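Local coordinates for flagellar hook-associated protein 2 (Helicobacter pylori, PDB 6IWY) that caps the distal end of the growing flagellar filament, promoting flagellin polymerisation there and keeping exported subunits from leaking away, at residues A[43-47]-A[356-360]; A[56-62]-A[352-357]; A[95-100]-A[112-118]; A[206-210]-A[222-226]. All coordinates share one frame; numbering follows the deposited sequence.

Contact 1. Residues A[43-47]-A[356-360]; sequences NELGA and LFMSK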
loop_
_atom_site.group_PDB
_atom_site.type_symbol
_atom_site.label_atom_id
_atom_site.label_comp_id
_atom_site.label_asym_id
_atom_site.label_seq_id
_atom_site.Cartn_x
_atom_site.Cartn_y
_atom_site.Cartn_z
ATOM N N ASN A 43 -10.844 7.281 -2.229
ATOM C CA ASN A 43 -10.664 6.671 -0.922
ATOM C C ASN A 43 -10.771 7.684 0.156
ATOM O O ASN A 43 -10.354 8.855 -0.014
ATOM C CB ASN A 43 -9.271 6.095 -0.803
ATOM C CG ASN A 43 -8.976 5.099 -1.858
ATOM O OD1 ASN A 43 -9.468 3.973 -1.801
ATOM N ND2 ASN A 43 -8.184 5.490 -2.836
ATOM N N GLU A 44 -11.303 7.246 1.280
ATOM C CA GLU A 44 -11.221 8.031 2.482
ATOM C C GLU A 44 -10.015 7.530 3.209
ATOM O O GLU A 44 -9.806 6.343 3.261
ATOM C CB GLU A 44 -12.440 7.817 3.362
ATOM C CG GLU A 44 -13.695 8.418 2.826
ATOM C CD GLU A 44 -14.886 7.888 3.538
ATOM O OE1 GLU A 44 -14.693 7.065 4.459
ATOM O OE2 GLU A 44 -16.017 8.264 3.173
ATOM N N LEU A 45 -9.251 8.424 3.798
ATOM C CA LEU A 45 -8.126 8.036 4.630
ATOM C C LEU A 45 -8.141 8.915 5.893
ATOM O O LEU A 45 -8.223 10.121 5.793
ATOM C CB LEU A 45 -6.818 8.225 3.850
ATOM C CG LEU A 45 -5.491 8.051 4.592
ATOM C CD1 LEU A 45 -5.163 6.570 4.780
ATOM C CD2 LEU A 45 -4.330 8.788 3.887
ATOM N N GLY A 46 -8.087 8.310 7.074
ATOM C CA GLY A 46 -7.889 9.062 8.292
ATOM C C GLY A 46 -9.223 9.336 8.916
ATOM O O GLY A 46 -10.263 8.946 8.364
ATOM N N ALA A 47 -9.190 10.014 10.067
ATOM C CA ALA A 47 -10.359 10.143 10.934
ATOM C C ALA A 47 -11.134 11.386 10.542
ATOM O O ALA A 47 -10.784 12.023 9.563
ATOM C CB ALA A 47 -9.946 10.196 12.400
ATOM N N LEU A 356 -3.838 6.663 12.819
ATOM C CA LEU A 356 -3.768 7.723 11.821
ATOM C C LEU A 356 -4.360 7.400 10.467
ATOM O O LEU A 356 -4.824 8.324 9.804
ATOM C CB LEU A 356 -2.321 8.170 11.604
ATOM C CG LEU A 356 -1.617 8.740 12.844
ATOM C CD1 LEU A 356 -0.195 9.214 12.491
ATOM C CD2 LEU A 356 -2.451 9.863 13.469
ATOM N N PHE A 357 -4.354 6.131 10.040
ATOM C CA PHE A 357 -4.584 5.817 8.620
ATOM C C PHE A 357 -5.603 4.762 8.262
ATOM O O PHE A 357 -5.418 4.014 7.329
ATOM C CB PHE A 357 -3.264 5.395 7.957
ATOM C CG PHE A 357 -2.195 6.425 7.999
ATOM C CD1 PHE A 357 -2.437 7.714 7.579
ATOM C CD2 PHE A 357 -0.931 6.088 8.424
ATOM C CE1 PHE A 357 -1.440 8.656 7.589
ATOM C CE2 PHE A 357 0.063 7.026 8.454
ATOM C CZ PHE A 357 -0.191 8.321 8.029
ATOM N N MET A 358 -6.712 4.690 8.957
ATOM C CA MET A 358 -7.811 3.882 8.440
ATOM C C MET A 358 -8.076 4.291 6.991
ATOM O O MET A 358 -8.027 5.487 6.648
ATOM C CB MET A 358 -9.057 4.065 9.293
ATOM C CG MET A 358 -9.304 2.924 10.328
ATOM S SD MET A 358 -8.030 1.607 10.584
ATOM C CE MET A 358 -8.947 0.525 11.712
ATOM N N SER A 359 -8.306 3.309 6.127
ATOM C CA SER A 359 -8.701 3.602 4.766
ATOM C C SER A 359 -9.967 2.856 4.425
ATOM O O SER A 359 -10.166 1.745 4.889
ATOM C CB SER A 359 -7.610 3.191 3.816
ATOM O OG SER A 359 -7.373 1.778 3.887
ATOM N N LYS A 360 -10.818 3.479 3.620
ATOM C CA LYS A 360 -11.968 2.818 2.989
ATOM C C LYS A 360 -12.034 3.252 1.524
ATOM O O LYS A 360 -11.967 4.432 1.239
ATOM C CB LYS A 360 -13.264 3.214 3.710
ATOM C CG LYS A 360 -14.581 2.688 3.100
ATOM C CD LYS A 360 -15.721 2.681 4.120
ATOM C CE LYS A 360 -16.640 3.915 4.087
ATOM N NZ LYS A 360 -17.979 3.651 3.425
#
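Leu45 and Phe357 are brought together by different first torsions: Leu45 holds CG trans to its own N (chi1 172°), and Phe357 keeps its ring on the N side of its backbone (chi1 -60°). CD1 of Leu45 then reaches Phe357 CB at 3.9 Å, approaching the ring obliquely. Leu356 CB lies over the centre of one face of that ring. Ser359, on the same face of the sheet as Leu45, is its partner in a non-hydrogen-bonded antiparallel pair. Glu44 and Lys360 form the adjacent hydrogen-bonded pair, with Glu44 N to Lys360 O at 2.9 Å and Lys360 N to Glu44 O at 3.1 Å. On the other face their side chains run side by side. Lys360 bends at its last two torsions, so Glu44 OE1 meets Lys360 CE at 3.7 Å while Lys360 NZ stays 4.8 Å from Glu44 OE1, where the opposite charges may still attract weakly. A third backbone bond, Gly46 N to Met358 O at 2.9 Å, carries the pairing past the last bridge. At the backbone angles of Gly46 (phi 96°) a CB would jam against the carbonyl O of Leu45, so this corner calls for glycine. Strand 359-361 borders an antiparallel sheet, with strand 42-49 between it and strand 110-116; Leu63 of strand 61-67 packs against Leu45 and Phe357, and Ser359 OG bonds to Arg225.

Contact 2. Residues A[56-62]-A[352-357]; sequences FSQVDTT and SQNTLF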
loop_
_atom_site.group_PDB
_atom_site.type_symbol
_atom_site.label_atom_id
_atom_site.label_comp_id
_atom_site.label_asym_id
_atom_site.label_seq_id
_atom_site.Cartn_x
_atom_site.Cartn_y
_atom_site.Cartn_z
ATOM N N PHE A 56 -3.294 16.698 12.450
ATOM C CA PHE A 56 -3.458 15.349 11.924
ATOM C C PHE A 56 -2.689 14.319 12.757
ATOM O O PHE A 56 -3.238 13.305 13.127
ATOM C CB PHE A 56 -3.038 15.270 10.455
ATOM C CG PHE A 56 -3.466 14.001 9.785
ATOM C CD1 PHE A 56 -2.691 12.873 9.867
ATOM C CD2 PHE A 56 -4.688 13.922 9.117
ATOM C CE1 PHE A 56 -3.095 11.687 9.262
ATOM C CE2 PHE A 56 -5.102 12.747 8.519
ATOM C CZ PHE A 56 -4.306 11.630 8.588
ATOM N N SER A 57 -1.419 14.571 13.039
ATOM C CA SER A 57 -0.580 13.624 13.791
ATOM C C SER A 57 0.415 14.350 14.677
ATOM O O SER A 57 1.027 15.306 14.243
ATOM C CB SER A 57 0.215 12.740 12.834
ATOM O OG SER A 57 1.280 12.102 13.526
ATOM N N GLN A 58 0.581 13.863 15.904
ATOM C CA GLN A 58 1.546 14.404 16.851
ATOM C C GLN A 58 2.872 13.677 16.793
ATOM O O GLN A 58 3.724 13.891 17.654
ATOM C CB GLN A 58 1.007 14.275 18.264
ATOM C CG GLN A 58 -0.400 14.787 18.398
ATOM C CD GLN A 58 -0.744 15.242 19.802
ATOM O OE1 GLN A 58 -1.798 14.874 20.320
ATOM N NE2 GLN A 58 0.122 16.058 20.419
ATOM N N VAL A 59 3.050 12.811 15.799
ATOM C CA VAL A 59 4.268 12.012 15.692
ATOM C C VAL A 59 4.718 12.028 14.237
ATOM O O VAL A 59 3.889 12.205 13.349
ATOM C CB VAL A 59 4.032 10.536 16.175
ATOM C CG1 VAL A 59 3.511 10.502 17.608
ATOM C CG2 VAL A 59 3.080 9.789 15.255
ATOM N N ASP A 60 6.014 11.873 13.987
ATOM C CA ASP A 60 6.496 11.649 12.625
ATOM C C ASP A 60 6.153 10.230 12.184
ATOM O O ASP A 60 6.244 9.257 12.970
ATOM C CB ASP A 60 8.010 11.780 12.507
ATOM C CG ASP A 60 8.518 13.178 12.775
ATOM O OD1 ASP A 60 7.719 14.127 12.916
ATOM O OD2 ASP A 60 9.765 13.320 12.836
ATOM N N THR A 61 5.800 10.108 10.909
ATOM C CA THR A 61 5.444 8.825 10.365
ATOM C C THR A 61 5.358 8.915 8.852
ATOM O O THR A 61 5.599 9.969 8.290
ATOM C CB THR A 61 4.130 8.289 10.999
ATOM O OG1 THR A 61 4.052 6.877 10.793
ATOM C CG2 THR A 61 2.909 8.954 10.402
ATOM N N THR A 62 5.032 7.792 8.214
ATOM C CA THR A 62 5.099 7.643 6.768
ATOM C C THR A 62 3.803 7.066 6.306
ATOM O O THR A 62 3.392 6.053 6.834
ATOM C CB THR A 62 6.158 6.595 6.368
ATOM O OG1 THR A 62 7.415 6.895 6.996
ATOM C CG2 THR A 62 6.355 6.574 4.829
ATOM N N SER A 352 1.566 3.067 13.218
ATOM C CA SER A 352 0.617 4.188 13.253
ATOM C C SER A 352 -0.574 4.045 12.324
ATOM O O SER A 352 -1.531 4.841 12.369
ATOM C CB SER A 352 1.332 5.465 12.844
ATOM O OG SER A 352 1.703 5.362 11.487
ATOM N N GLN A 353 -0.553 3.030 11.486
ATOM C CA GLN A 353 -1.720 2.754 10.652
ATOM C C GLN A 353 -3.052 2.744 11.385
ATOM O O GLN A 353 -4.011 3.248 10.863
ATOM C CB GLN A 353 -1.574 1.410 9.956
ATOM C CG GLN A 353 -2.619 1.173 8.861
ATOM C CD GLN A 353 -3.774 0.294 9.292
ATOM O OE1 GLN A 353 -3.646 -0.538 10.216
ATOM N NE2 GLN A 353 -4.901 0.426 8.588
ATOM N N ASN A 354 -3.113 2.137 12.563
ATOM C CA ASN A 354 -4.405 1.859 13.231
ATOM C C ASN A 354 -5.123 3.124 13.740
ATOM O O ASN A 354 -6.332 3.163 13.838
ATOM C CB ASN A 354 -4.225 0.864 14.397
ATOM C CG ASN A 354 -5.480 0.035 14.642
ATOM O OD1 ASN A 354 -5.958 -0.637 13.723
ATOM N ND2 ASN A 354 -6.037 0.090 15.868
ATOM N N THR A 355 -4.346 4.157 14.033
ATOM C CA THR A 355 -4.854 5.385 14.622
ATOM C C THR A 355 -4.932 6.458 13.537
ATOM O O THR A 355 -5.971 7.060 13.323
ATOM C CB THR A 355 -3.896 5.842 15.726
ATOM O OG1 THR A 355 -2.811 4.909 15.822
ATOM C CG2 THR A 355 -4.590 5.912 17.045
ATOM N N LEU A 356 -3.838 6.663 12.819
ATOM C CA LEU A 356 -3.768 7.723 11.821
ATOM C C LEU A 356 -4.360 7.400 10.467
ATOM O O LEU A 356 -4.824 8.324 9.804
ATOM C CB LEU A 356 -2.321 8.170 11.604
ATOM C CG LEU A 356 -1.617 8.740 12.844
ATOM C CD1 LEU A 356 -0.195 9.214 12.491
ATOM C CD2 LEU A 356 -2.451 9.863 13.469
ATOM N N PHE A 357 -4.354 6.131 10.040
ATOM C CA PHE A 357 -4.584 5.817 8.620
ATOM C C PHE A 357 -5.603 4.762 8.262
ATOM O O PHE A 357 -5.418 4.014 7.329
ATOM C CB PHE A 357 -3.264 5.395 7.957
ATOM C CG PHE A 357 -2.195 6.425 7.999
ATOM C CD1 PHE A 357 -2.437 7.714 7.579
ATOM C CD2 PHE A 357 -0.931 6.088 8.424
ATOM C CE1 PHE A 357 -1.440 8.656 7.589
ATOM C CE2 PHE A 357 0.063 7.026 8.454
ATOM C CZ PHE A 357 -0.191 8.321 8.029
#
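Leu356 meets the 56-62 segment along the length of its side chain. CB lies 4.3 Å from Phe56 CE1. At CG the chain forks, and chi2 of -177° sets CD1 anti to CA while CD2 branches off to the loop backbone, 3.5 Å from Phe56 O. Leu356 CD1 lies 3.4 Å from Ser57 OG, with Thr61 CG2 at 3.8 Å and Val59 CG2 farther out at 4.3 Å; the Leu356 and Thr61 side chains run antiparallel alongside one another. This is the last turn of helix 349-356, closed by the Leu356 N to Ser352 O bond, laid against the loop that leads into strand 61-67. Phe357, the first residue to leave the helix, sends its ring into the same seam: its CE1 comes to the edge of the Phe56 ring, 3.8 Å from Phe56 CE1, the two side chains crosswise. One turn earlier on the same side of the helix, Ser352 OG and Thr61 OG1 stand 2.9 Å apart; which acceptor takes the Ser352 proton is unsettled, since the carbonyls of Ser348 and Tyr349 also lie in reach, and Thr61 OG1 bonds to Gln347 O. Ser57 OG donates to a lone pair of Val59 O at 2.6 Å.

Contact 3. Residues A[95-100]-A[112-118]; sequences GEVMGI and LMVNTKN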
loop_
_atom_site.group_PDB
_atom_site.type_symbol
_atom_site.label_atom_id
_atom_site.label_comp_id
_atom_site.label_asym_id
_atom_site.label_seq_id
_atom_site.Cartn_x
_atom_site.Cartn_y
_atom_site.Cartn_z
ATOM N N GLY A 95 0.967 15.291 -8.042
ATOM C CA GLY A 95 -0.384 15.482 -8.512
ATOM C C GLY A 95 -1.045 14.256 -9.147
ATOM O O GLY A 95 -2.152 14.366 -9.680
ATOM N N GLU A 96 -0.406 13.085 -9.066
ATOM C CA GLU A 96 -0.967 11.869 -9.656
ATOM C C GLU A 96 -1.995 11.263 -8.719
ATOM O O GLU A 96 -2.959 10.600 -9.151
ATOM C CB GLU A 96 0.146 10.869 -9.956
ATOM C CG GLU A 96 0.962 11.232 -11.205
ATOM C CD GLU A 96 0.272 10.812 -12.511
ATOM O OE1 GLU A 96 -0.098 9.619 -12.647
ATOM O OE2 GLU A 96 0.118 11.674 -13.409
ATOM N N VAL A 97 -1.742 11.448 -7.431
ATOM C CA VAL A 97 -2.692 11.096 -6.406
ATOM C C VAL A 97 -2.971 12.371 -5.682
ATOM O O VAL A 97 -2.053 13.044 -5.258
ATOM C CB VAL A 97 -2.161 10.055 -5.409
ATOM C CG1 VAL A 97 -3.300 9.585 -4.494
ATOM C CG2 VAL A 97 -1.590 8.881 -6.146
ATOM N N MET A 98 -4.243 12.711 -5.568
ATOM C CA MET A 98 -4.640 13.981 -5.037
ATOM C C MET A 98 -5.133 13.722 -3.642
ATOM O O MET A 98 -6.030 12.893 -3.416
ATOM C CB MET A 98 -5.726 14.598 -5.912
ATOM C CG MET A 98 -5.299 14.862 -7.359
ATOM S SD MET A 98 -6.628 15.427 -8.469
ATOM C CE MET A 98 -7.606 13.917 -8.643
ATOM N N GLY A 99 -4.497 14.406 -2.699
ATOM C CA GLY A 99 -4.988 14.511 -1.318
ATOM C C GLY A 99 -5.896 15.710 -1.186
ATOM O O GLY A 99 -5.443 16.835 -1.222
ATOM N N ILE A 100 -7.179 15.429 -1.008
ATOM C CA ILE A 100 -8.271 16.383 -1.084
ATOM C C ILE A 100 -9.112 16.246 0.175
ATOM O O ILE A 100 -9.320 15.120 0.653
ATOM C CB ILE A 100 -9.186 16.009 -2.291
ATOM C CG1 ILE A 100 -8.498 16.329 -3.622
ATOM C CG2 ILE A 100 -10.526 16.701 -2.211
ATOM C CD1 ILE A 100 -9.207 15.754 -4.831
ATOM N N LEU A 112 -10.283 13.220 5.046
ATOM C CA LEU A 112 -9.240 13.290 4.052
ATOM C C LEU A 112 -9.602 12.301 2.965
ATOM O O LEU A 112 -9.948 11.155 3.251
ATOM C CB LEU A 112 -7.883 12.978 4.688
ATOM C CG LEU A 112 -6.612 12.992 3.828
ATOM C CD1 LEU A 112 -6.358 14.356 3.263
ATOM C CD2 LEU A 112 -5.405 12.512 4.643
ATOM N N MET A 113 -9.572 12.758 1.719
ATOM C CA MET A 113 -9.797 11.866 0.583
ATOM C C MET A 113 -8.495 11.772 -0.153
ATOM O O MET A 113 -7.725 12.713 -0.151
ATOM C CB MET A 113 -10.853 12.424 -0.367
ATOM C CG MET A 113 -12.160 12.793 0.298
ATOM S SD MET A 113 -13.016 11.352 0.921
ATOM C CE MET A 113 -13.479 10.478 -0.571
ATOM N N VAL A 114 -8.265 10.614 -0.767
ATOM C CA VAL A 114 -7.085 10.327 -1.579
ATOM C C VAL A 114 -7.651 9.773 -2.862
ATOM O O VAL A 114 -8.153 8.651 -2.882
ATOM C CB VAL A 114 -6.207 9.250 -0.927
ATOM C CG1 VAL A 114 -4.987 8.976 -1.786
ATOM C CG2 VAL A 114 -5.813 9.694 0.461
ATOM N N ASN A 115 -7.630 10.591 -3.908
ATOM C CA ASN A 115 -8.245 10.245 -5.182
ATOM C C ASN A 115 -7.223 10.292 -6.308
ATOM O O ASN A 115 -6.403 11.223 -6.333
ATOM C CB ASN A 115 -9.363 11.248 -5.498
ATOM C CG ASN A 115 -10.456 11.296 -4.415
ATOM O OD1 ASN A 115 -10.470 10.479 -3.483
ATOM N ND2 ASN A 115 -11.374 12.253 -4.543
ATOM N N THR A 116 -7.297 9.352 -7.261
ATOM C CA THR A 116 -6.385 9.381 -8.412
ATOM C C THR A 116 -6.707 10.434 -9.461
ATOM O O THR A 116 -7.835 10.813 -9.670
ATOM C CB THR A 116 -6.286 8.033 -9.128
ATOM O OG1 THR A 116 -7.557 7.639 -9.654
ATOM C CG2 THR A 116 -5.747 6.964 -8.179
ATOM N N LYS A 117 -5.673 10.914 -10.132
ATOM C CA LYS A 117 -5.823 11.844 -11.246
ATOM C C LYS A 117 -6.325 11.145 -12.501
ATOM O O LYS A 117 -6.965 11.761 -13.353
ATOM C CB LYS A 117 -4.489 12.514 -11.553
ATOM C CG LYS A 117 -4.591 13.686 -12.518
ATOM C CD LYS A 117 -3.203 14.161 -12.928
ATOM C CE LYS A 117 -3.255 15.015 -14.183
ATOM N NZ LYS A 117 -2.231 16.092 -14.129
ATOM N N ASN A 118 -6.035 9.858 -12.597
ATOM C CA ASN A 118 -6.289 9.076 -13.786
ATOM C C ASN A 118 -7.270 7.964 -13.591
ATOM O O ASN A 118 -7.452 7.454 -12.483
ATOM C CB ASN A 118 -4.988 8.429 -14.209
ATOM C CG ASN A 118 -4.228 9.269 -15.129
ATOM O OD1 ASN A 118 -4.799 9.871 -16.023
ATOM N ND2 ASN A 118 -2.920 9.326 -14.935
#
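Val97 and Val114 meet diagonally across the strands, not as a bridge pair: Val97 is set opposite Thr116, and Val114 opposite Gly99. Each turns CG1 trans to its backbone N, and the two side chains cross at a slant with these methyls in contact on the face they share. Met98, Ile100, Met113 and Asn115 occupy the reverse face. There Met98 bends at its thioether (chi3 -71°), which carries CE back over the partner strand to 3.3 Å from Thr116 O. Ile100 stands roughly perpendicular to the Asn115 side chain, and Ile100 CB lies 4.4 Å from Met113 CB. Next to Val97, Glu96 brings OE1 to 3.6 Å from Asn118 ND2, the carboxylate and amide planes 58° apart, while Glu96 OE2 is 5.1 Å from Lys117 NZ, too far for a salt bridge. Five backbone bonds fix the pairing, among them Lys117 N to Glu96 O, Met98 N to Asn115 O at 2.7 Å, Asn115 N to Met98 O at 2.8 Å and Ile100 N to Met113 O at 2.9 Å. The pair is a beta hairpin, strands 97-103 and 110-116, whose inner strand bonds to strand 42-49; the valine face is met by Ile89 of helix 82-92, at Val114, and by Phe65 and Thr67 of strand 61-67, at Val97.

Contact 4. Residues A[206-210]-A[222-226]; sequences NGDIS and INDRR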
loop_
_atom_site.group_PDB
_atom_site.type_symbol
_atom_site.label_atom_id
_atom_site.label_comp_id
_atom_site.label_asym_id
_atom_site.label_seq_id
_atom_site.Cartn_x
_atom_site.Cartn_y
_atom_site.Cartn_z
ATOM N N ASN A 206 -12.863 -8.046 7.552
ATOM C CA ASN A 206 -12.892 -6.581 7.720
ATOM C C ASN A 206 -12.177 -5.816 6.602
ATOM O O ASN A 206 -12.093 -4.600 6.642
ATOM C CB ASN A 206 -12.294 -6.169 9.070
ATOM C CG ASN A 206 -10.772 -6.390 9.151
ATOM O OD1 ASN A 206 -10.131 -6.866 8.198
ATOM N ND2 ASN A 206 -10.193 -6.061 10.311
ATOM N N GLY A 207 -11.620 -6.537 5.634
ATOM C CA GLY A 207 -10.967 -5.923 4.491
ATOM C C GLY A 207 -9.500 -5.552 4.643
ATOM O O GLY A 207 -8.943 -4.947 3.738
ATOM N N ASP A 208 -8.874 -5.876 5.769
ATOM C CA ASP A 208 -7.469 -5.552 5.952
ATOM C C ASP A 208 -6.633 -6.396 4.973
ATOM O O ASP A 208 -5.718 -5.904 4.295
ATOM C CB ASP A 208 -7.045 -5.759 7.411
ATOM C CG ASP A 208 -7.480 -4.605 8.331
ATOM O OD1 ASP A 208 -7.632 -3.445 7.866
ATOM O OD2 ASP A 208 -7.675 -4.837 9.546
ATOM N N ILE A 209 -6.958 -7.667 4.865
ATOM C CA ILE A 209 -6.266 -8.497 3.895
ATOM C C ILE A 209 -7.190 -8.797 2.745
ATOM O O ILE A 209 -8.308 -9.284 2.945
ATOM C CB ILE A 209 -5.751 -9.819 4.476
ATOM C CG1 ILE A 209 -4.703 -9.542 5.539
ATOM C CG2 ILE A 209 -5.068 -10.593 3.416
ATOM C CD1 ILE A 209 -4.079 -10.836 6.129
ATOM N N SER A 210 -6.714 -8.524 1.542
ATOM C CA SER A 210 -7.435 -8.931 0.363
ATOM C C SER A 210 -6.484 -9.409 -0.714
ATOM O O SER A 210 -5.290 -9.092 -0.707
ATOM C CB SER A 210 -8.279 -7.772 -0.155
ATOM O OG SER A 210 -7.451 -6.657 -0.364
ATOM N N ILE A 222 -1.812 -9.455 -3.543
ATOM C CA ILE A 222 -2.149 -9.595 -2.113
ATOM C C ILE A 222 -1.858 -8.209 -1.529
ATOM O O ILE A 222 -0.817 -7.630 -1.818
ATOM C CB ILE A 222 -1.282 -10.696 -1.425
ATOM C CG1 ILE A 222 -1.262 -11.965 -2.293
ATOM C CG2 ILE A 222 -1.825 -11.067 -0.027
ATOM C CD1 ILE A 222 -0.285 -13.084 -1.835
ATOM N N ASN A 223 -2.795 -7.639 -0.792
ATOM C CA ASN A 223 -2.582 -6.344 -0.132
ATOM C C ASN A 223 -2.967 -6.496 1.306
ATOM O O ASN A 223 -3.963 -7.164 1.613
ATOM C CB ASN A 223 -3.405 -5.222 -0.772
ATOM C CG ASN A 223 -3.389 -3.911 0.045
ATOM O OD1 ASN A 223 -4.434 -3.346 0.301
ATOM N ND2 ASN A 223 -2.215 -3.434 0.441
ATOM N N ASP A 224 -2.123 -5.933 2.174
ATOM C CA ASP A 224 -2.384 -5.809 3.602
ATOM C C ASP A 224 -2.350 -4.322 3.982
ATOM O O ASP A 224 -1.288 -3.705 3.959
ATOM C CB ASP A 224 -1.334 -6.566 4.395
ATOM C CG ASP A 224 -1.585 -6.508 5.914
ATOM O OD1 ASP A 224 -2.705 -6.120 6.365
ATOM O OD2 ASP A 224 -0.641 -6.866 6.670
ATOM N N ARG A 225 -3.505 -3.758 4.317
ATOM C CA ARG A 225 -3.578 -2.364 4.637
ATOM C C ARG A 225 -2.869 -2.042 5.926
ATOM O O ARG A 225 -2.480 -0.890 6.119
ATOM C CB ARG A 225 -4.998 -1.895 4.788
ATOM C CG ARG A 225 -5.904 -2.015 3.597
ATOM C CD ARG A 225 -7.395 -1.643 4.011
ATOM N NE ARG A 225 -8.319 -2.166 2.993
ATOM C CZ ARG A 225 -8.718 -1.503 1.898
ATOM N NH1 ARG A 225 -8.330 -0.237 1.666
ATOM N NH2 ARG A 225 -9.524 -2.116 1.020
ATOM N N ARG A 226 -2.700 -3.008 6.828
ATOM C CA ARG A 226 -1.942 -2.700 8.053
ATOM C C ARG A 226 -0.441 -2.581 7.801
ATOM O O ARG A 226 0.294 -2.086 8.653
ATOM C CB ARG A 226 -2.167 -3.672 9.210
ATOM C CG ARG A 226 -3.560 -4.247 9.393
ATOM C CD ARG A 226 -3.502 -5.665 8.848
ATOM N NE ARG A 226 -3.414 -6.618 9.927
ATOM C CZ ARG A 226 -2.768 -7.777 9.894
ATOM N NH1 ARG A 226 -2.074 -8.166 8.832
ATOM N NH2 ARG A 226 -2.798 -8.531 10.991
#
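Asp208, Ser210 and Arg225 give up the most surface here, and each does so differently. Asp208 contributes both backbone and side chain: its O takes the bond from Arg225 N at 3.1 Å, while its CB lies about 3.8 Å from Arg226 CD, an atom whose place is less sure. The two side chains cross at about a right angle, with the carboxylate and the Arg226 guanidinium planes 19° apart. Asp208 OD2 remains 4.6 Å from Arg226 NE, so the charges are near without contact. Instead, Arg226 NH1 makes a salt bridge to Asp224 OD2 at 2.9 Å and reaches Lys158 O as well. All this lies at the open end of a beta hairpin, strands 209-214 and 219-224, just after helix 201-205, where Asn206 OD1 closes an Asx turn on Asp208 N. Ser210 belongs to the paired part: it exchanges two backbone bonds with Asn223, Ser210 N to Asn223 O at 3.1 Å and Asn223 N to Ser210 O at 2.9 Å. Arg225, extended from CG to NE, donates from NE to Gly207 O at 2.9 Å and from NH1 to Ser359 OG. The Gly207 oxygen lies in the guanidinium plane (1° out), yet NE stands 41° above the Gly207 carbonyl plane.

Overall arrangement
Contacts 1 and 2 share Leu356 and Phe357 and have centres 11 Å apart, so the end of helix 349-356 passes from one packing site into the strand pairing of the other. Contact 3 lies in the same sheet as contact 1, across strand 42-49, with Asn43 O 2.8 Å from Val114 N. Contact 4 belongs to a separate sheet but touches contact 1 through Arg225 NH1 and Ser359 OG, 3.1 Å apart, and contact 2 through Gln353. Contacts 3 and 4, about 10 Å apart at their nearest atoms, both nest inside the loops closed by contacts 1 and 2. This chain is the central part of FliD, without its terminal regions; capping belongs to the whole pentameric protein.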